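PDB 1I36: conserved hypothetical protein MTH1747, which is of unknown function but binds NADP and resembles 3-hydroxyacid dehydrogenases, so it may be an NADP-dependent oxidoreductase. Local coordinates for residues 51-54 with 55-58; 172-175 with 176-180; 219-222 with 223-226. The protein carries 1 engineered substitution. All coordinates share one frame; numbering follows the deposited sequence.

Contact 1 of 3, residues 51-54 with 55-58; sequences EEDV and YSCP
Within the Rossmann-type NADP-binding domain, helix 51-55 leads through a short loop into strand 59-62, with Tyr55 and Glu51 joined one helical turn apart. The hydroxyl of Tyr55 gives a hydrogen bond to the carboxylate of Glu51, OH to OE2 2.7 Å, meeting that oxygen on its anti side. Glu51 CG stands anti to the backbone N (chi1 -176°), which sets it by the ring, 3.4 Å from Tyr55 CZ, and the extended chain beyond it takes OE2 to the hydroxyl. Carboxylate and ring planes are almost perpendicular, 87° apart. The same two residues share the helical bond from Tyr55 N to Glu51 O at 3.3 Å, and that carbonyl oxygen also lies over the centre of the tyrosine ring. Beyond Tyr55 three-residue bonds predominate, Ser56 N keeping only a weak one to Glu52 O. Asp53 O accepts from both the amide and the hydroxyl of Ser56, the latter at 2.6 Å (OG to Asp53 O), while Cys57 N binds Val54 O at 3.0 Å. The carboxylate of Asp53 turns to Thr49 and to a salt bridge with Arg2, tying the turn to strand 2-6. Tyr55 also packs on Arg75, an NADP-binding residue of helix 69-77. A helix leading through a tight turn into the next parallel strand is typical of the beta-alpha-beta crossovers of a Rossmann fold.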
ATOM      1  N   GLU A  51      40.807  12.134  19.889  1.00 28.98           N
ATOM      2  CA  GLU A  51      39.882  12.410  18.802  1.00 30.54           C
ATOM      3  C   GLU A  51      40.606  12.230  17.475  1.00 30.88           C
ATOM      4  O   GLU A  51      40.101  11.566  16.575  1.00 30.34           O
ATOM      5  CB  GLU A  51      39.350  13.835  18.951  1.00 31.39           C
ATOM      6  CG  GLU A  51      38.285  14.290  17.963  1.00 33.70           C
ATOM      7  CD  GLU A  51      38.035  15.808  18.047  1.00 36.23           C
ATOM      8  OE1 GLU A  51      38.243  16.375  19.143  1.00 37.84           O
ATOM      9  OE2 GLU A  51      37.651  16.430  17.030  1.00 33.07           O
ATOM     10  N   GLU A  52      41.814  12.779  17.375  1.00 31.44           N
ATOM     11  CA  GLU A  52      42.613  12.666  16.157  1.00 33.43           C
ATOM     12  C   GLU A  52      43.092  11.252  15.838  1.00 32.59           C
ATOM     13  O   GLU A  52      43.248  10.899  14.667  1.00 32.78           O
ATOM     14  CB  GLU A  52      43.766  13.667  16.161  1.00 36.95           C
ATOM     15  CG  GLU A  52      43.294  15.051  15.681  1.00 42.28           C
ATOM     16  CD  GLU A  52      44.366  16.132  15.736  1.00 46.95           C
ATOM     17  OE1 GLU A  52      45.495  15.908  15.213  1.00 46.79           O
ATOM     18  OE2 GLU A  52      44.052  17.218  16.279  1.00 46.48           O
ATOM     19  N   ASP A  53      43.267  10.430  16.868  1.00 31.59           N
ATOM     20  CA  ASP A  53      43.680   9.056  16.638  1.00 31.53           C
ATOM     21  C   ASP A  53      42.503   8.291  15.995  1.00 30.45           C
ATOM     22  O   ASP A  53      42.709   7.463  15.114  1.00 27.07           O
ATOM     23  CB  ASP A  53      44.124   8.390  17.944  1.00 30.61           C
ATOM     24  CG  ASP A  53      44.749   7.019  17.722  1.00 30.93           C
ATOM     25  OD1 ASP A  53      45.323   6.786  16.643  1.00 33.59           O
ATOM     26  OD2 ASP A  53      44.642   6.160  18.616  1.00 35.01           O
ATOM     27  N   VAL A  54      41.279   8.630  16.402  1.00 28.38           N
ATOM     28  CA  VAL A  54      40.075   7.998  15.860  1.00 25.81           C
ATOM     29  C   VAL A  54      40.035   8.272  14.373  1.00 24.28           C
ATOM     30  O   VAL A  54      39.944   7.342  13.579  1.00 24.49           O
ATOM     31  CB  VAL A  54      38.800   8.580  16.525  1.00 24.53           C
ATOM     32  CG1 VAL A  54      37.526   8.054  15.818  1.00 24.48           C
ATOM     33  CG2 VAL A  54      38.777   8.186  17.968  1.00 22.40           C
ATOM     34  N   TYR A  55      40.234   9.544  14.006  1.00 22.78           N
ATOM     35  CA  TYR A  55      40.209   9.984  12.611  1.00 23.12           C
ATOM     36  C   TYR A  55      41.244   9.328  11.748  1.00 22.17           C
ATOM     37  O   TYR A  55      41.136   9.398  10.533  1.00 21.56           O
ATOM     38  CB  TYR A  55      40.394  11.515  12.482  1.00 21.03           C
ATOM     39  CG  TYR A  55      39.389  12.337  13.264  1.00 23.20           C
ATOM     40  CD1 TYR A  55      38.118  11.825  13.570  1.00 22.73           C
ATOM     41  CD2 TYR A  55      39.692  13.641  13.678  1.00 24.37           C
ATOM     42  CE1 TYR A  55      37.173  12.602  14.273  1.00 20.14           C
ATOM     43  CE2 TYR A  55      38.756  14.423  14.377  1.00 22.51           C
ATOM     44  CZ  TYR A  55      37.504  13.895  14.666  1.00 22.43           C
ATOM     45  OH  TYR A  55      36.586  14.674  15.336  1.00 22.37           O
ATOM     46  N   SER A  56      42.292   8.781  12.359  1.00 23.20           N
ATOM     47  CA  SER A  56      43.360   8.126  11.598  1.00 26.12           C
ATOM     48  C   SER A  56      43.049   6.695  11.185  1.00 26.15           C
ATOM     49  O   SER A  56      43.779   6.114  10.375  1.00 29.16           O
ATOM     50  CB  SER A  56      44.696   8.142  12.364  1.00 25.03           C
ATOM     51  OG  SER A  56      44.682   7.185  13.410  1.00 28.53           O
ATOM     52  N   CYS A  57      42.011   6.096  11.761  1.00 28.07           N
ATOM     53  CA  CYS A  57      41.650   4.732  11.394  1.00 25.80           C
ATOM     54  C   CYS A  57      41.224   4.641   9.933  1.00 24.73           C
ATOM     55  O   CYS A  57      40.662   5.597   9.389  1.00 25.87           O
ATOM     56  CB  CYS A  57      40.524   4.230  12.277  1.00 25.77           C
ATOM     57  SG  CYS A  57      40.942   4.156  13.982  1.00 28.10           S
ATOM     58  N   PRO A  58      41.498   3.498   9.267  1.00 22.89           N
ATOM     59  CA  PRO A  58      41.114   3.341   7.854  1.00 25.05           C
ATOM     60  C   PRO A  58      39.590   3.392   7.628  1.00 22.18           C
ATOM     61  O   PRO A  58      39.135   3.669   6.515  1.00 22.75           O
ATOM     62  CB  PRO A  58      41.744   1.995   7.471  1.00 23.61           C
ATOM     63  CG  PRO A  58      41.786   1.257   8.773  1.00 25.14           C
ATOM     64  CD  PRO A  58      42.242   2.316   9.738  1.00 25.02           C
TER

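Contact 2 of 3, residues 172-175 with 176-180; sequences LLWE and TLTAA
Trp174 and Thr178 face each other one turn apart in residues 172-180, all buried, on helix 154-182 of the all-helical part of the chain, at the subunit interface of the dimer. The hydroxyl of Thr178 sits over one face of the indole, with OG1 3.2 Å from Trp174 CE2, and Thr178 CB makes a CH-pi contact 4.3 Å from the centroid of the Trp174 six-membered ring, only 8° off its normal. With CG anti to the backbone N (chi1 -178°), the indole swings out beside its own carbonyl and presents that face to the threonine. Thr178 OG1 also gives a hydrogen bond to Trp174 O at 2.8 Å, and Thr178 N reaches the same oxygen from the other face of the carbonyl plane, so two donors from one residue grip it. Trp174 NE1 binds the backbone oxygen of Gln261, and the ring packs on Leu209, Ile245 and Leu249. Replacing the indole with the methyl of an alanine is likely to leave Gln261 O without its donor and to open a gap beside Leu209, Ile245 and Leu249.

Glu175 is turned to the second subunit, where its two carboxylate oxygens accept the amides of Val237 and Met238 of that subunit, and Thr176 packs on Tyr165 of the same partner. On another face of the helix, Leu173 and Leu177 pack on helices 202-214 and 186-194 respectively. They also meet each other at an angle: Leu177 CD1 lies against the branch carbon CG of Leu173, 3.7 Å away.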
ATOM      1  N   LEU A 172      -3.364   4.430   5.057  1.00 19.44           N
ATOM      2  CA  LEU A 172      -4.426   4.086   4.104  1.00 20.05           C
ATOM      3  C   LEU A 172      -5.235   2.916   4.664  1.00 21.32           C
ATOM      4  O   LEU A 172      -6.478   2.911   4.615  1.00 19.91           O
ATOM      5  CB  LEU A 172      -3.841   3.701   2.741  1.00 18.17           C
ATOM      6  CG  LEU A 172      -3.194   4.815   1.913  1.00 21.93           C
ATOM      7  CD1 LEU A 172      -2.345   4.208   0.782  1.00 24.48           C
ATOM      8  CD2 LEU A 172      -4.266   5.768   1.314  1.00 20.96           C
ATOM      9  N   LEU A 173      -4.529   1.956   5.245  1.00 16.76           N
ATOM     10  CA  LEU A 173      -5.180   0.793   5.830  1.00 20.83           C
ATOM     11  C   LEU A 173      -6.081   1.215   6.975  1.00 22.58           C
ATOM     12  O   LEU A 173      -7.249   0.814   7.040  1.00 23.51           O
ATOM     13  CB  LEU A 173      -4.164  -0.188   6.355  1.00 23.17           C
ATOM     14  CG  LEU A 173      -4.818  -1.455   6.902  1.00 28.51           C
ATOM     15  CD1 LEU A 173      -5.376  -2.288   5.730  1.00 26.31           C
ATOM     16  CD2 LEU A 173      -3.786  -2.255   7.677  1.00 30.84           C
ATOM     17  N   TRP A 174      -5.531   2.018   7.878  1.00 19.60           N
ATOM     18  CA  TRP A 174      -6.283   2.501   9.027  1.00 21.05           C
ATOM     19  C   TRP A 174      -7.559   3.230   8.637  1.00 21.71           C
ATOM     20  O   TRP A 174      -8.624   2.954   9.187  1.00 23.87           O
ATOM     21  CB  TRP A 174      -5.425   3.421   9.905  1.00 23.72           C
ATOM     22  CG  TRP A 174      -6.182   3.878  11.127  1.00 24.23           C
ATOM     23  CD1 TRP A 174      -6.290   3.228  12.327  1.00 24.72           C
ATOM     24  CD2 TRP A 174      -6.964   5.057  11.240  1.00 22.72           C
ATOM     25  NE1 TRP A 174      -7.098   3.947  13.180  1.00 22.60           N
ATOM     26  CE2 TRP A 174      -7.524   5.071  12.534  1.00 22.64           C
ATOM     27  CE3 TRP A 174      -7.243   6.115  10.377  1.00 20.57           C
ATOM     28  CZ2 TRP A 174      -8.341   6.094  12.975  1.00 23.96           C
ATOM     29  CZ3 TRP A 174      -8.059   7.134  10.820  1.00 23.50           C
ATOM     30  CH2 TRP A 174      -8.595   7.118  12.100  1.00 25.10           C
ATOM     31  N   GLU A 175      -7.465   4.179   7.714  1.00 20.69           N
ATOM     32  CA  GLU A 175      -8.653   4.901   7.313  1.00 20.54           C
ATOM     33  C   GLU A 175      -9.692   3.973   6.652  1.00 21.40           C
ATOM     34  O   GLU A 175     -10.892   4.069   6.951  1.00 20.05           O
ATOM     35  CB  GLU A 175      -8.316   6.076   6.398  1.00 20.74           C
ATOM     36  CG  GLU A 175      -9.564   6.788   5.874  1.00 20.73           C
ATOM     37  CD  GLU A 175      -9.305   8.184   5.378  1.00 23.36           C
ATOM     38  OE1 GLU A 175      -8.999   8.360   4.185  1.00 23.74           O
ATOM     39  OE2 GLU A 175      -9.438   9.123   6.184  1.00 25.80           O
ATOM     40  N   THR A 176      -9.234   3.089   5.773  1.00 18.71           N
ATOM     41  CA  THR A 176     -10.125   2.143   5.091  1.00 21.29           C
ATOM     42  C   THR A 176     -10.846   1.233   6.098  1.00 22.70           C
ATOM     43  O   THR A 176     -12.068   1.062   6.015  1.00 21.26           O
ATOM     44  CB  THR A 176      -9.352   1.274   4.084  1.00 21.26           C
ATOM     45  OG1 THR A 176      -8.884   2.105   3.030  1.00 19.75           O
ATOM     46  CG2 THR A 176     -10.247   0.179   3.470  1.00 21.11           C
ATOM     47  N   LEU A 177     -10.106   0.709   7.079  1.00 22.85           N
ATOM     48  CA  LEU A 177     -10.681  -0.189   8.080  1.00 24.49           C
ATOM     49  C   LEU A 177     -11.547   0.497   9.137  1.00 26.05           C
ATOM     50  O   LEU A 177     -12.465  -0.117   9.692  1.00 25.82           O
ATOM     51  CB  LEU A 177      -9.606  -1.034   8.730  1.00 24.59           C
ATOM     52  CG  LEU A 177      -8.916  -2.003   7.779  1.00 26.71           C
ATOM     53  CD1 LEU A 177      -7.866  -2.793   8.536  1.00 27.15           C
ATOM     54  CD2 LEU A 177      -9.940  -2.938   7.142  1.00 28.75           C
ATOM     55  N   THR A 178     -11.249   1.757   9.426  1.00 26.05           N
ATOM     56  CA  THR A 178     -12.035   2.506  10.381  1.00 28.72           C
ATOM     57  C   THR A 178     -13.408   2.777   9.746  1.00 28.63           C
ATOM     58  O   THR A 178     -14.427   2.687  10.419  1.00 31.49           O
ATOM     59  CB  THR A 178     -11.324   3.812  10.804  1.00 29.14           C
ATOM     60  OG1 THR A 178     -10.130   3.470  11.519  1.00 32.52           O
ATOM     61  CG2 THR A 178     -12.224   4.635  11.725  1.00 27.57           C
ATOM     62  N   ALA A 179     -13.440   3.079   8.450  1.00 25.05           N
ATOM     63  CA  ALA A 179     -14.708   3.297   7.786  1.00 25.32           C
ATOM     64  C   ALA A 179     -15.442   1.951   7.746  1.00 25.54           C
ATOM     65  O   ALA A 179     -16.630   1.902   8.038  1.00 24.36           O
ATOM     66  CB  ALA A 179     -14.492   3.829   6.382  1.00 27.09           C
ATOM     67  N   ALA A 180     -14.730   0.868   7.398  1.00 23.43           N
ATOM     68  CA  ALA A 180     -15.303  -0.479   7.331  1.00 22.61           C
ATOM     69  C   ALA A 180     -15.905  -0.886   8.666  1.00 25.39           C
ATOM     70  O   ALA A 180     -16.957  -1.541   8.729  1.00 24.46           O
ATOM     71  CB  ALA A 180     -14.228  -1.512   6.919  1.00 22.49           C
TER
HETATM   72  O   HOH W   1      -7.205   4.143   2.656  1.00 49.80           O

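Contact 3 of 3, residues 219-222 with 223-226; sequences RYEE and MKEV
Tyr220 and Lys224, with Glu221 beside them, form a small cluster one turn long on helix 216-231, in the all-helical part of the chain that belongs to the 6-phosphogluconate dehydrogenase C-terminal-like clan. The apolar part of the cluster is the lysine chain against the phenol: Lys224 CD comes 3.8 Å from Tyr220 CE2, and CG of the lysine lies over one face of the ring. The two side chains run across one another rather than side by side. Tyr220 has CG anti to its amide nitrogen (chi1 177°), which brings the ring down beside the next turn, while its other contacts include Ile243 of helix 238-249.

The ionic part joins Glu221 to Lys224, three residues on. These two point the same way, and the glutamate, bent at its second torsion (chi2 -56°), offers OE1 to Lys224 NZ at 3.3 Å, a salt bridge whose hydrogen bond is weak. Lys224 CE is almost as near to Glu221 OE1, at 3.4 Å.

Ordinary i to i+4 backbone bonds run through the turn, such as Met223 N to Arg219 O at 2.9 Å. Met223 and Val226 lie on the buried face and pack on helix 154-182, with Met223 also touching Ile242 and Ile243 of helix 238-249. Glu225 looks toward the nucleotide domain: its OE1 accepts a hydrogen bond from the side-chain amide of Asn89, an NADP-binding residue, and its CG rests 3.5 Å from Glu221 O.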
ATOM      1  N   ARG A 219       5.630   7.966  15.000  1.00 35.22           N
ATOM      2  CA  ARG A 219       5.300   7.894  13.581  1.00 33.83           C
ATOM      3  C   ARG A 219       4.991   9.268  12.999  1.00 29.98           C
ATOM      4  O   ARG A 219       5.312   9.551  11.843  1.00 28.62           O
ATOM      5  CB  ARG A 219       4.087   6.979  13.344  1.00 37.00           C
ATOM      6  CG  ARG A 219       4.344   5.496  13.554  1.00 41.10           C
ATOM      7  CD  ARG A 219       5.312   4.921  12.522  1.00 43.55           C
ATOM      8  NE  ARG A 219       5.145   3.478  12.433  1.00 46.14           N
ATOM      9  CZ  ARG A 219       5.653   2.601  13.290  1.00 48.26           C
ATOM     10  NH1 ARG A 219       6.398   3.017  14.312  1.00 49.41           N
ATOM     11  NH2 ARG A 219       5.342   1.313  13.174  1.00 49.80           N
ATOM     12  N   TYR A 220       4.324  10.099  13.790  1.00 27.33           N
ATOM     13  CA  TYR A 220       3.963  11.442  13.362  1.00 29.59           C
ATOM     14  C   TYR A 220       5.218  12.288  13.130  1.00 28.77           C
ATOM     15  O   TYR A 220       5.318  12.988  12.111  1.00 26.99           O
ATOM     16  CB  TYR A 220       3.069  12.110  14.399  1.00 32.56           C
ATOM     17  CG  TYR A 220       2.734  13.523  14.048  1.00 36.25           C
ATOM     18  CD1 TYR A 220       1.799  13.803  13.059  1.00 37.62           C
ATOM     19  CD2 TYR A 220       3.350  14.591  14.704  1.00 39.31           C
ATOM     20  CE1 TYR A 220       1.473  15.103  12.724  1.00 40.89           C
ATOM     21  CE2 TYR A 220       3.032  15.909  14.376  1.00 42.42           C
ATOM     22  CZ  TYR A 220       2.089  16.155  13.384  1.00 43.17           C
ATOM     23  OH  TYR A 220       1.753  17.449  13.046  1.00 45.36           O
ATOM     24  N   GLU A 221       6.160  12.199  14.072  1.00 30.17           N
ATOM     25  CA  GLU A 221       7.430  12.925  13.998  1.00 33.38           C
ATOM     26  C   GLU A 221       8.208  12.389  12.792  1.00 30.24           C
ATOM     27  O   GLU A 221       8.800  13.148  12.038  1.00 29.65           O
ATOM     28  CB  GLU A 221       8.286  12.700  15.259  1.00 37.97           C
ATOM     29  CG  GLU A 221       7.685  13.123  16.617  1.00 44.76           C
ATOM     30  CD  GLU A 221       7.260  14.573  16.682  1.00 49.67           C
ATOM     31  OE1 GLU A 221       8.023  15.460  16.228  1.00 52.93           O
ATOM     32  OE2 GLU A 221       6.147  14.826  17.202  1.00 53.35           O
ATOM     33  N   GLU A 222       8.217  11.069  12.639  1.00 26.81           N
ATOM     34  CA  GLU A 222       8.909  10.425  11.536  1.00 27.65           C
ATOM     35  C   GLU A 222       8.364  10.865  10.187  1.00 27.55           C
ATOM     36  O   GLU A 222       9.133  11.050   9.243  1.00 27.29           O
ATOM     37  CB  GLU A 222       8.835   8.913  11.648  1.00 28.82           C
ATOM     38  CG  GLU A 222       9.792   8.279  12.647  1.00 32.94           C
ATOM     39  CD  GLU A 222       9.536   6.778  12.825  1.00 36.90           C
ATOM     40  OE1 GLU A 222       8.378   6.347  12.659  1.00 38.30           O
ATOM     41  OE2 GLU A 222      10.473   6.023  13.139  1.00 39.66           O
ATOM     42  N   MET A 223       7.048  11.062  10.096  1.00 24.99           N
ATOM     43  CA  MET A 223       6.440  11.495   8.838  1.00 24.32           C
ATOM     44  C   MET A 223       6.783  12.934   8.498  1.00 24.69           C
ATOM     45  O   MET A 223       6.878  13.272   7.329  1.00 22.42           O
ATOM     46  CB  MET A 223       4.921  11.317   8.835  1.00 23.86           C
ATOM     47  CG  MET A 223       4.457   9.953   8.374  1.00 26.21           C
ATOM     48  SD  MET A 223       5.034   9.453   6.727  1.00 25.36           S
ATOM     49  CE  MET A 223       4.709  10.789   5.831  1.00 16.29           C
ATOM     50  N   LYS A 224       6.957  13.788   9.511  1.00 27.37           N
ATOM     51  CA  LYS A 224       7.338  15.179   9.251  1.00 28.11           C
ATOM     52  C   LYS A 224       8.705  15.161   8.573  1.00 25.80           C
ATOM     53  O   LYS A 224       8.932  15.896   7.620  1.00 26.70           O
ATOM     54  CB  LYS A 224       7.397  15.997  10.546  1.00 34.87           C
ATOM     55  CG  LYS A 224       6.040  16.104  11.263  1.00 42.88           C
ATOM     56  CD  LYS A 224       5.980  17.220  12.320  1.00 46.97           C
ATOM     57  CE  LYS A 224       7.005  17.027  13.439  1.00 50.08           C
ATOM     58  NZ  LYS A 224       6.821  18.005  14.569  1.00 50.66           N
ATOM     59  N   GLU A 225       9.591  14.270   9.022  1.00 25.43           N
ATOM     60  CA  GLU A 225      10.932  14.153   8.433  1.00 27.14           C
ATOM     61  C   GLU A 225      10.827  13.631   7.015  1.00 25.51           C
ATOM     62  O   GLU A 225      11.519  14.112   6.127  1.00 25.81           O
ATOM     63  CB  GLU A 225      11.815  13.190   9.235  1.00 28.69           C
ATOM     64  CG  GLU A 225      12.016  13.582  10.677  1.00 37.11           C
ATOM     65  CD  GLU A 225      12.763  12.518  11.505  1.00 42.17           C
ATOM     66  OE1 GLU A 225      13.045  11.393  11.004  1.00 41.93           O
ATOM     67  OE2 GLU A 225      13.064  12.827  12.681  1.00 46.93           O
ATOM     68  N   VAL A 226      10.018  12.586   6.815  1.00 22.91           N
ATOM     69  CA  VAL A 226       9.825  12.021   5.481  1.00 22.75           C
ATOM     70  C   VAL A 226       9.337  13.109   4.532  1.00 21.49           C
ATOM     71  O   VAL A 226       9.790  13.199   3.398  1.00 22.63           O
ATOM     72  CB  VAL A 226       8.788  10.839   5.481  1.00 23.23           C
ATOM     73  CG1 VAL A 226       8.246  10.587   4.070  1.00 23.38           C
ATOM     74  CG2 VAL A 226       9.429   9.582   6.025  1.00 19.97           C
TER

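Along the chain the three contacts follow in series: contact 1 in the NADP-binding domain with its parallel strands, contacts 2 and 3 in the helical part that follows. The centre of contact 1 lies 34 Å from that of contact 3 and 52 Å from that of contact 2, across the centre of the chain from both. Contacts 2 and 3 are 20 Å apart between centres, on different helices, yet both pack against helices 202-214 and 238-249, and residues 219-226 also touch helix 154-182, which carries contact 2. Contact 3 is a part of the helical region that, through Glu225 and Asn89, meets the nucleotide-binding domain, while contact 2 packs against the second subunit.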